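Local atomic coordinates of aryl acylamidase (bacterium CSBL00001, PDB entry 4YJ6), a protein that probably hydrolyses the amide bond of aryl acylamides, as a member of the amidase signature family. Residues Gln130-Thr142 / Asn159-Val171. Sequence-based numbering, arbitrary orientation.
With PO4 (phosphate ion), chain B.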
ATOM      1  N   GLN A 130      12.338  -4.368   7.465  1.00 12.73           N
ATOM      2  CA  GLN A 130      11.401  -3.267   7.160  1.00 11.63           C
ATOM      3  C   GLN A 130      11.750  -2.614   5.845  1.00 15.58           C
ATOM      4  O   GLN A 130      12.920  -2.601   5.445  1.00 14.93           O
ATOM      5  CB  GLN A 130      11.484  -2.179   8.223  1.00 13.96           C
ATOM      6  CG  GLN A 130      11.171  -2.670   9.636  1.00 13.00           C
ATOM      7  CD  GLN A 130      11.370  -1.572  10.660  1.00 15.57           C
ATOM      8  OE1 GLN A 130      12.268  -0.734  10.506  1.00 17.35           O
ATOM      9  NE2 GLN A 130      10.572  -1.585  11.728  1.00 14.55           N
ATOM     10  N   THR A 131      10.739  -2.021   5.208  1.00 12.39           N
ATOM     11  CA  THR A 131      10.887  -1.359   3.930  1.00 13.05           C
ATOM     12  C   THR A 131      10.741   0.161   4.022  1.00 13.45           C
ATOM     13  O   THR A 131      10.092   0.689   4.926  1.00 13.18           O
ATOM     14  CB  THR A 131       9.823  -1.892   2.925  1.00 14.08           C
ATOM     15  OG1 THR A 131       8.527  -1.769   3.524  1.00 12.01           O
ATOM     16  CG2 THR A 131      10.084  -3.374   2.612  1.00 13.05           C
ATOM     17  N   ASN A 132      11.326   0.861   3.041  1.00 13.08           N
ATOM     18  CA  ASN A 132      11.426   2.328   3.049  1.00 12.89           C
ATOM     19  C   ASN A 132      10.083   3.030   2.792  1.00 12.29           C
ATOM     20  O   ASN A 132       9.262   2.527   2.013  1.00 13.17           O
ATOM     21  CB  ASN A 132      12.389   2.737   1.927  1.00 13.69           C
ATOM     22  CG  ASN A 132      12.999   4.120   2.132  1.00 13.53           C
ATOM     23  OD1 ASN A 132      13.022   4.648   3.219  1.00 13.86           O
ATOM     24  ND2 ASN A 132      13.502   4.704   1.042  1.00 14.17           N
ATOM     25  N   SER A 133       9.914   4.192   3.428  1.00 13.24           N
ATOM     26  CA  SER A 133       8.758   5.083   3.247  1.00 15.12           C
ATOM     27  C   SER A 133       9.313   6.514   3.240  1.00 13.90           C
ATOM     28  O   SER A 133      10.361   6.766   3.842  1.00 13.07           O
ATOM     29  CB  SER A 133       7.767   4.895   4.441  1.00 13.98           C
ATOM     30  OG  SER A 133       6.761   5.936   4.517  1.00 13.68           O
ATOM     31  N   PRO A 134       8.614   7.454   2.576  1.00 13.74           N
ATOM     32  CA  PRO A 134       8.893   8.880   2.744  1.00 13.54           C
ATOM     33  C   PRO A 134       8.518   9.339   4.150  1.00 13.74           C
ATOM     34  O   PRO A 134       7.740   8.680   4.870  1.00 13.62           O
ATOM     35  CB  PRO A 134       7.941   9.543   1.736  1.00 12.81           C
ATOM     36  CG  PRO A 134       6.736   8.618   1.743  1.00 12.86           C
ATOM     37  CD  PRO A 134       7.393   7.225   1.773  1.00 13.12           C
ATOM     38  N   VAL A 135       9.073  10.470   4.553  1.00 12.98           N
ATOM     39  CA  VAL A 135       8.894  10.973   5.907  1.00 14.12           C
ATOM     40  C   VAL A 135       7.414  11.151   6.220  1.00 13.43           C
ATOM     41  O   VAL A 135       6.691  11.787   5.475  1.00 13.46           O
ATOM     42  CB  VAL A 135       9.646  12.321   6.114  1.00 14.87           C
ATOM     43  CG1 VAL A 135       9.218  12.990   7.423  1.00 14.73           C
ATOM     44  CG2 VAL A 135      11.187  12.099   6.034  1.00 16.49           C
ATOM     45  N   TYR A 136       6.980  10.550   7.326  1.00 12.81           N
ATOM     46  CA  TYR A 136       5.589  10.636   7.794  1.00 14.89           C
ATOM     47  C   TYR A 136       4.582  10.175   6.728  1.00 13.89           C
ATOM     48  O   TYR A 136       3.385  10.484   6.821  1.00 14.06           O
ATOM     49  CB  TYR A 136       5.252  12.066   8.276  1.00 13.59           C
ATOM     50  CG  TYR A 136       5.589  12.328   9.738  1.00 13.30           C
ATOM     51  CD1 TYR A 136       4.958  11.610  10.732  1.00 14.76           C
ATOM     52  CD2 TYR A 136       6.532  13.305  10.122  1.00 13.09           C
ATOM     53  CE1 TYR A 136       5.240  11.839  12.081  1.00 15.56           C
ATOM     54  CE2 TYR A 136       6.819  13.542  11.460  1.00 15.68           C
ATOM     55  CZ  TYR A 136       6.176  12.803  12.430  1.00 15.03           C
ATOM     56  OH  TYR A 136       6.432  13.002  13.769  1.00 16.20           O
ATOM     57  N   GLY A 137       5.043   9.382   5.766  1.00 12.96           N
ATOM     58  CA  GLY A 137       4.168   8.911   4.689  1.00 13.34           C
ATOM     59  C   GLY A 137       3.651  10.027   3.775  1.00 13.68           C
ATOM     60  O   GLY A 137       2.765   9.787   2.971  1.00 14.71           O
ATOM     61  N   PHE A 138       4.221  11.232   3.868  1.00 13.50           N
ATOM     62  CA  PHE A 138       3.490  12.423   3.378  1.00 13.59           C
ATOM     63  C   PHE A 138       3.825  12.728   1.906  1.00 12.78           C
ATOM     64  O   PHE A 138       4.206  13.855   1.551  1.00 14.27           O
ATOM     65  CB  PHE A 138       3.742  13.634   4.311  1.00 14.47           C
ATOM     66  CG  PHE A 138       2.558  14.591   4.429  1.00 15.64           C
ATOM     67  CD1 PHE A 138       2.206  15.426   3.384  1.00 20.00           C
ATOM     68  CD2 PHE A 138       1.837  14.682   5.600  1.00 20.36           C
ATOM     69  CE1 PHE A 138       1.106  16.325   3.508  1.00 18.42           C
ATOM     70  CE2 PHE A 138       0.738  15.558   5.715  1.00 21.73           C
ATOM     71  CZ  PHE A 138       0.390  16.371   4.652  1.00 18.71           C
ATOM     72  N   ARG A 139       3.683  11.710   1.058  1.00 12.88           N
ATOM     73  CA  ARG A 139       3.741  11.862  -0.408  1.00 14.14           C
ATOM     74  C   ARG A 139       3.599  10.497  -1.066  1.00 14.73           C
ATOM     75  O   ARG A 139       3.833   9.459  -0.435  1.00 14.42           O
ATOM     76  CB  ARG A 139       5.063  12.497  -0.886  1.00 15.51           C
ATOM     77  CG  ARG A 139       6.310  11.789  -0.316  1.00 15.25           C
ATOM     78  CD  ARG A 139       7.626  12.540  -0.645  1.00 15.57           C
ATOM     79  NE  ARG A 139       7.673  13.832   0.023  1.00 14.39           N
ATOM     80  CZ  ARG A 139       8.323  14.908  -0.414  1.00 17.94           C
ATOM     81  NH1 ARG A 139       8.997  14.882  -1.561  1.00 18.01           N
ATOM     82  NH2 ARG A 139       8.281  16.023   0.311  1.00 14.70           N
ATOM     83  N   GLY A 140       3.232  10.510  -2.346  1.00 12.47           N
ATOM     84  CA  GLY A 140       3.034   9.299  -3.124  1.00 12.68           C
ATOM     85  C   GLY A 140       4.299   8.805  -3.831  1.00 14.25           C
ATOM     86  O   GLY A 140       4.217   8.006  -4.768  1.00 14.05           O
ATOM     87  N   THR A 141       5.455   9.281  -3.372  1.00 14.81           N
ATOM     88  CA  THR A 141       6.747   8.773  -3.817  1.00 12.16           C
ATOM     89  C   THR A 141       7.485   8.267  -2.580  1.00 12.40           C
ATOM     90  O   THR A 141       7.105   8.576  -1.445  1.00 14.16           O
ATOM     91  CB  THR A 141       7.593   9.874  -4.441  1.00 15.57           C
ATOM     92  OG1 THR A 141       7.591  10.993  -3.545  1.00 15.35           O
ATOM     93  CG2 THR A 141       6.985  10.284  -5.819  1.00 14.65           C
ATOM     94  N   THR A 142       8.515   7.470  -2.790  1.00 12.92           N
ATOM     95  CA  THR A 142       9.351   7.040  -1.675  1.00 12.09           C
ATOM     96  C   THR A 142      10.779   7.557  -1.774  1.00 13.87           C
ATOM     97  O   THR A 142      11.550   7.108  -2.612  1.00 15.24           O
ATOM     98  CB  THR A 142       9.355   5.514  -1.557  1.00 14.07           C
ATOM     99  OG1 THR A 142       8.004   5.089  -1.294  1.00 12.91           O
ATOM    100  CG2 THR A 142      10.271   5.057  -0.376  1.00 14.20           C
ATOM    101  N   ASN A 159      11.113   6.310  -9.750  1.00 15.94           N
ATOM    102  CA  ASN A 159      10.761   6.006  -8.359  1.00 14.96           C
ATOM    103  C   ASN A 159       9.735   4.877  -8.316  1.00 14.78           C
ATOM    104  O   ASN A 159       8.966   4.674  -9.271  1.00 15.43           O
ATOM    105  CB  ASN A 159      10.196   7.275  -7.727  1.00 15.14           C
ATOM    106  CG  ASN A 159      10.147   7.212  -6.227  1.00 17.35           C
ATOM    107  OD1 ASN A 159       9.092   6.994  -5.627  1.00 16.31           O
ATOM    108  ND2 ASN A 159      11.285   7.448  -5.601  1.00 15.37           N
ATOM    109  N   ALA A 160       9.743   4.118  -7.208  1.00 13.59           N
ATOM    110  CA  ALA A 160       8.831   2.997  -7.028  1.00 14.52           C
ATOM    111  C   ALA A 160       7.430   3.480  -6.679  1.00 13.90           C
ATOM    112  O   ALA A 160       6.471   2.692  -6.728  1.00 14.69           O
ATOM    113  CB  ALA A 160       9.351   2.088  -5.902  1.00 13.10           C
ATOM    114  N   GLY A 161       7.313   4.768  -6.359  1.00 12.50           N
ATOM    115  CA  GLY A 161       6.074   5.304  -5.807  1.00 14.94           C
ATOM    116  C   GLY A 161       6.089   5.124  -4.300  1.00 13.10           C
ATOM    117  O   GLY A 161       7.050   4.596  -3.745  1.00 13.32           O
ATOM    118  N   GLY A 162       5.020   5.538  -3.630  1.00 13.02           N
ATOM    119  CA  GLY A 162       5.002   5.566  -2.172  1.00 13.25           C
ATOM    120  C   GLY A 162       3.569   5.801  -1.681  1.00 13.44           C
ATOM    121  O   GLY A 162       2.642   5.948  -2.488  1.00 12.20           O
ATOM    122  N   SER A 163       3.373   5.824  -0.363  1.00 12.35           N
ATOM    123  CA  SER A 163       4.480   5.745   0.596  1.00 10.59           C
ATOM    124  C   SER A 163       5.038   4.343   0.863  1.00 13.19           C
ATOM    125  O   SER A 163       6.075   4.230   1.518  1.00 12.36           O
ATOM    126  CB  SER A 163       4.049   6.404   1.919  1.00 12.20           C
ATOM    127  OG  SER A 163       2.951   5.708   2.503  1.00 11.32           O
ATOM    128  N   SER A 164       4.371   3.281   0.393  1.00 12.17           N
ATOM    129  CA  SER A 164       4.896   1.920   0.596  1.00 10.43           C
ATOM    130  C   SER A 164       5.808   1.499  -0.556  1.00 11.71           C
ATOM    131  O   SER A 164       5.658   0.398  -1.087  1.00 12.32           O
ATOM    132  CB  SER A 164       3.775   0.878   0.650  1.00 12.67           C
ATOM    133  OG  SER A 164       2.742   1.282   1.537  1.00 11.51           O
ATOM    134  N   GLY A 165       6.784   2.324  -0.902  1.00 12.44           N
ATOM    135  CA  GLY A 165       7.588   2.059  -2.089  1.00 12.48           C
ATOM    136  C   GLY A 165       8.519   0.871  -1.917  1.00 12.83           C
ATOM    137  O   GLY A 165       8.659   0.058  -2.817  1.00 12.73           O
ATOM    138  N   GLY A 166       9.152   0.758  -0.757  1.00 11.52           N
ATOM    139  CA  GLY A 166      10.014  -0.390  -0.529  1.00 11.85           C
ATOM    140  C   GLY A 166       9.265  -1.719  -0.606  1.00 12.70           C
ATOM    141  O   GLY A 166       9.783  -2.720  -1.126  1.00 13.21           O
ATOM    142  N   ALA A 167       8.046  -1.739  -0.058  1.00 10.36           N
ATOM    143  CA  ALA A 167       7.205  -2.936  -0.103  1.00 12.11           C
ATOM    144  C   ALA A 167       6.963  -3.356  -1.564  1.00 12.13           C
ATOM    145  O   ALA A 167       7.191  -4.513  -1.960  1.00 12.11           O
ATOM    146  CB  ALA A 167       5.848  -2.647   0.589  1.00 10.04           C
ATOM    147  N   ALA A 168       6.497  -2.411  -2.373  1.00 10.03           N
ATOM    148  CA  ALA A 168       6.154  -2.740  -3.738  1.00 11.45           C
ATOM    149  C   ALA A 168       7.405  -3.138  -4.546  1.00 12.28           C
ATOM    150  O   ALA A 168       7.338  -4.047  -5.344  1.00 12.69           O
ATOM    151  CB  ALA A 168       5.440  -1.562  -4.428  1.00 10.65           C
ATOM    152  N   ALA A 169       8.516  -2.440  -4.342  1.00 13.44           N
ATOM    153  CA  ALA A 169       9.731  -2.701  -5.114  1.00 13.58           C
ATOM    154  C   ALA A 169      10.239  -4.134  -4.854  1.00 14.02           C
ATOM    155  O   ALA A 169      10.582  -4.863  -5.776  1.00 13.33           O
ATOM    156  CB  ALA A 169      10.831  -1.654  -4.771  1.00 15.23           C
ATOM    157  N   LEU A 170      10.238  -4.565  -3.599  1.00 12.92           N
ATOM    158  CA  LEU A 170      10.656  -5.937  -3.324  1.00 12.69           C
ATOM    159  C   LEU A 170       9.756  -6.959  -3.996  1.00 15.40           C
ATOM    160  O   LEU A 170      10.245  -7.948  -4.549  1.00 14.12           O
ATOM    161  CB  LEU A 170      10.706  -6.218  -1.807  1.00 11.29           C
ATOM    162  CG  LEU A 170      11.784  -5.441  -1.057  1.00 14.16           C
ATOM    163  CD1 LEU A 170      11.736  -5.825   0.456  1.00 14.36           C
ATOM    164  CD2 LEU A 170      13.171  -5.753  -1.619  1.00 16.52           C
ATOM    165  N   VAL A 171       8.438  -6.736  -3.960  1.00 10.97           N
ATOM    166  CA  VAL A 171       7.511  -7.670  -4.568  1.00 12.39           C
ATOM    167  C   VAL A 171       7.651  -7.646  -6.099  1.00 13.38           C
ATOM    168  O   VAL A 171       7.629  -8.699  -6.723  1.00 12.63           O
ATOM    169  CB  VAL A 171       6.052  -7.351  -4.134  1.00 10.92           C
ATOM    170  CG1 VAL A 171       5.016  -8.222  -4.901  1.00 11.92           C
ATOM    171  CG2 VAL A 171       5.961  -7.569  -2.589  1.00 13.04           C
TER
HETATM  172  P   PO4 B 601      -0.141   7.632   3.178  1.00 13.33           P
HETATM  173  O1  PO4 B 601       0.409   8.827   2.376  1.00 14.22           O
HETATM  174  O2  PO4 B 601      -0.977   8.261   4.266  1.00 13.92           O
HETATM  175  O3  PO4 B 601      -0.976   6.815   2.254  1.00 12.00           O
HETATM  176  O4  PO4 B 601       0.956   6.812   3.813  1.00 13.35           O
HETATM  177  O   HOH W   1       7.366   0.410   2.040  1.00 10.60           O
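The glycine- and serine-rich loop of the amidase signature, with the cis peptide before Ser163 and the helix 165-172 that follows, lies against the loop leaving strand 126-131. Ser163 CB packs on the CD and CG edge of the Pro134 ring, 3.4 Å from Pro134 CD, a tight fit. Its OG, tucked between the backbone N and the carbonyl carbon (chi1 63°), turns to the phosphate and donates to O4 at 2.6 Å; Lys84 NZ also bonds this hydroxyl, while Ser187, Gly184 and Gly185 hold the ion too.

Asn159 suits its place because a carboxamide can both give and take: OD1 receives Thr142 N in its own plane on a lone pair (2.9 Å, 167° at the hydrogen), and ND2 returns a bond to Thr142 O at 3.0 Å, approaching from above that carbonyl's plane. OD1 also takes Gly161 N, closing an Asx turn. Thr142 OG1 donates to Gly161 O at 2.7 Å and accepts a weak bond from Gly165 N.

Gly162, Gly165 and Gly166, which have no side chain, let the two backbones come close, Gly166 N donating to Asn132 O at 3.3 Å. Beside it, Thr131 CB sits over the first helical turn and its CG2 meets Leu170 CD1, while a water donates to Thr131 OG1 and Asn132 O and accepts from Ala167 N. The backbone of Thr131 is also hydrogen-bonded to Met83 in strand 80-84, which places the residue in the sheet.

Lys84, Ser163 and Ser187 match the Ser-cisSer-Lys catalytic triad of amidase signature enzymes, in which the residue corresponding to Ser163 is the cis-serine.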